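Local coordinates for protein phosphatase YwpJ (Bacillus subtilis, PDB 1NRW) that removes phosphate from phosphorylated five- and six-carbon sugars and nucleoside monophosphates in vitro, as a magnesium-dependent hydrolase of the haloacid dehalogenase superfamily, at residues 131-136 against 257-262. Residues are numbered along the deposited sequence; the frame is centred on the assembly and turned at random.
Sequences SANPEA and MGNARE
Ala132 and Asn259 meet directly where helix 118-132 ends, and a water joins the same two segments one residue earlier. That water lies 2.8 Å from Ser131 O and 2.7 Å from Asn259 O, between two carbonyls that cannot bond to each other. At Ala132 the backbone O accepts the direct bond, with Asn259 ND2 3.0 Å away. The N-H...O angle of 162° is nearly straight and the acceptor lies close to the amide plane of Asn259, yet the donor stands above the carbonyl plane, 38° out of it. Asn259 CG sits between its own backbone N and carbonyl carbon, which turns ND2 to Ala132 O. This ND2 also donates to Gly13 O, and OD1 accepts from Asn275 N, so the amide is gripped at both ends and its rotation fixed. Replacing Asn259 by alanine would probably leave Ala132 O and Gly13 O without this donor and Asn275 N without its acceptor. The Ala132 side chain rests on Asp240, a ligand of the bound calcium. Asn133, where the chain leaves the helix, lays its amide within 10° of parallel to that of Asn259; both ND2 groups are donors and do not bond at 4.1 Å. Asn133 ND2 donates to Asn275 OD1 and, at 2.9 Å, to Glu135 OE1, within the type I turn from Asn133 to Ala136. Beside the metal site, the contact thus links cap and Rossmann-like core, as in Cof-type phosphatases: helix 118-132 against the loop between strand 253-256 and helix 262-267.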
ATOM      1  N   SER A 131      -6.434 -12.002  -1.749  1.00 15.39           N
ATOM      2  CA  SER A 131      -5.953 -12.000  -0.375  1.00 14.87           C
ATOM      3  C   SER A 131      -6.809 -11.101   0.504  1.00 14.63           C
ATOM      4  O   SER A 131      -7.059 -11.416   1.668  1.00 15.53           O
ATOM      5  CB  SER A 131      -4.493 -11.539  -0.326  1.00 14.78           C
ATOM      6  OG  SER A 131      -3.664 -12.464  -1.012  1.00 16.69           O
ATOM      7  N   ALA A 132      -7.264  -9.988  -0.064  1.00 15.65           N
ATOM      8  CA  ALA A 132      -8.090  -9.032   0.665  1.00 16.38           C
ATOM      9  C   ALA A 132      -9.498  -9.569   0.881  1.00 16.59           C
ATOM     10  O   ALA A 132     -10.088  -9.373   1.943  1.00 14.11           O
ATOM     11  CB  ALA A 132      -8.155  -7.715  -0.094  1.00 16.81           C
ATOM     12  N   ASN A 133     -10.023 -10.257  -0.130  1.00 15.73           N
ATOM     13  CA  ASN A 133     -11.373 -10.808  -0.072  1.00 15.88           C
ATOM     14  C   ASN A 133     -11.405 -12.263  -0.531  1.00 18.08           C
ATOM     15  O   ASN A 133     -11.883 -12.573  -1.625  1.00 16.46           O
ATOM     16  CB  ASN A 133     -12.321  -9.972  -0.938  1.00 16.64           C
ATOM     17  CG  ASN A 133     -12.534  -8.569  -0.389  1.00 15.67           C
ATOM     18  OD1 ASN A 133     -11.899  -7.613  -0.828  1.00 15.73           O
ATOM     19  ND2 ASN A 133     -13.434  -8.447   0.586  1.00 17.11           N
ATOM     20  N   PRO A 134     -10.899 -13.176   0.309  1.00 19.20           N
ATOM     21  CA  PRO A 134     -10.865 -14.606  -0.013  1.00 21.87           C
ATOM     22  C   PRO A 134     -12.242 -15.193  -0.301  1.00 24.61           C
ATOM     23  O   PRO A 134     -12.357 -16.215  -0.978  1.00 25.29           O
ATOM     24  CB  PRO A 134     -10.251 -15.234   1.238  1.00 22.15           C
ATOM     25  CG  PRO A 134      -9.439 -14.129   1.827  1.00 25.49           C
ATOM     26  CD  PRO A 134     -10.327 -12.926   1.642  1.00 21.16           C
ATOM     27  N   GLU A 135     -13.277 -14.541   0.214  1.00 24.59           N
ATOM     28  CA  GLU A 135     -14.654 -15.006   0.053  1.00 26.92           C
ATOM     29  C   GLU A 135     -15.329 -14.553  -1.241  1.00 27.58           C
ATOM     30  O   GLU A 135     -16.425 -15.011  -1.567  1.00 29.01           O
ATOM     31  CB  GLU A 135     -15.498 -14.523   1.239  1.00 27.13           C
ATOM     32  CG  GLU A 135     -15.938 -13.052   1.155  1.00 30.26           C
ATOM     33  CD  GLU A 135     -14.784 -12.053   1.256  1.00 29.58           C
ATOM     34  OE1 GLU A 135     -15.016 -10.855   1.009  1.00 32.50           O
ATOM     35  OE2 GLU A 135     -13.656 -12.454   1.590  1.00 30.67           O
ATOM     36  N   ALA A 136     -14.673 -13.668  -1.981  1.00 26.78           N
ATOM     37  CA  ALA A 136     -15.244 -13.136  -3.211  1.00 27.31           C
ATOM     38  C   ALA A 136     -15.218 -14.084  -4.407  1.00 28.27           C
ATOM     39  O   ALA A 136     -14.340 -14.935  -4.528  1.00 26.53           O
ATOM     40  CB  ALA A 136     -14.550 -11.829  -3.570  1.00 27.49           C
HETATM   41  N   MSE A 257     -10.256  -4.033   9.567  1.00 12.59           N
HETATM   42  CA  MSE A 257     -11.402  -4.209   8.678  1.00 12.97           C
HETATM   43  C   MSE A 257     -12.032  -5.570   8.982  1.00 12.97           C
HETATM   44  O   MSE A 257     -11.369  -6.457   9.524  1.00 14.74           O
HETATM   45  CB  MSE A 257     -10.940  -4.177   7.214  1.00 14.24           C
HETATM   46  CG  MSE A 257     -10.407  -2.824   6.767  1.00 12.93           C
HETATM   47 SE   MSE A 257     -11.784  -1.474   6.832  1.00 25.28          SE
HETATM   48  CE  MSE A 257     -13.055  -2.305   5.623  1.00 12.27           C
ATOM     49  N   GLY A 258     -13.305  -5.736   8.633  1.00 14.73           N
ATOM     50  CA  GLY A 258     -13.976  -7.004   8.883  1.00 13.94           C
ATOM     51  C   GLY A 258     -13.332  -8.164   8.135  1.00 15.78           C
ATOM     52  O   GLY A 258     -13.371  -9.307   8.596  1.00 16.23           O
ATOM     53  N   ASN A 259     -12.729  -7.858   6.987  1.00 13.96           N
ATOM     54  CA  ASN A 259     -12.065  -8.852   6.145  1.00 14.23           C
ATOM     55  C   ASN A 259     -10.565  -8.913   6.416  1.00 14.72           C
ATOM     56  O   ASN A 259      -9.812  -9.515   5.648  1.00 17.20           O
ATOM     57  CB  ASN A 259     -12.287  -8.510   4.666  1.00 15.89           C
ATOM     58  CG  ASN A 259     -11.912  -7.066   4.337  1.00 14.22           C
ATOM     59  OD1 ASN A 259     -12.505  -6.126   4.863  1.00 15.25           O
ATOM     60  ND2 ASN A 259     -10.925  -6.891   3.462  1.00 13.65           N
ATOM     61  N   ALA A 260     -10.129  -8.290   7.506  1.00 15.02           N
ATOM     62  CA  ALA A 260      -8.711  -8.256   7.843  1.00 15.28           C
ATOM     63  C   ALA A 260      -8.121  -9.605   8.222  1.00 17.20           C
ATOM     64  O   ALA A 260      -8.840 -10.536   8.595  1.00 16.70           O
ATOM     65  CB  ALA A 260      -8.468  -7.257   8.980  1.00 14.30           C
ATOM     66  N   ARG A 261      -6.799  -9.693   8.101  1.00 17.15           N
ATOM     67  CA  ARG A 261      -6.054 -10.890   8.465  1.00 19.65           C
ATOM     68  C   ARG A 261      -6.233 -11.051   9.966  1.00 21.41           C
ATOM     69  O   ARG A 261      -6.447 -10.066  10.674  1.00 19.39           O
ATOM     70  CB  ARG A 261      -4.565 -10.701   8.164  1.00 20.59           C
ATOM     71  CG  ARG A 261      -4.198 -10.665   6.694  1.00 23.83           C
ATOM     72  CD  ARG A 261      -2.803 -10.071   6.524  1.00 28.94           C
ATOM     73  NE  ARG A 261      -1.809 -10.681   7.408  1.00 32.58           N
ATOM     74  CZ  ARG A 261      -1.213 -11.849   7.182  1.00 35.34           C
ATOM     75  NH1 ARG A 261      -1.504 -12.550   6.093  1.00 36.14           N
ATOM     76  NH2 ARG A 261      -0.312 -12.310   8.042  1.00 36.52           N
ATOM     77  N   GLU A 262      -6.131 -12.281  10.455  1.00 23.54           N
ATOM     78  CA  GLU A 262      -6.289 -12.529  11.882  1.00 25.70           C
ATOM     79  C   GLU A 262      -5.290 -11.776  12.753  1.00 24.20           C
ATOM     80  O   GLU A 262      -5.649 -11.309  13.832  1.00 23.85           O
ATOM     81  CB  GLU A 262      -6.206 -14.030  12.172  1.00 29.43           C
ATOM     82  CG  GLU A 262      -7.379 -14.812  11.610  1.00 35.65           C
ATOM     83  CD  GLU A 262      -8.715 -14.205  12.001  1.00 39.72           C
ATOM     84  OE1 GLU A 262      -8.963 -14.040  13.215  1.00 42.48           O
ATOM     85  OE2 GLU A 262      -9.516 -13.891  11.095  1.00 43.00           O
TER
HETATM   86  O   HOH W   1      -7.886 -10.766   4.284  1.00 34.57           O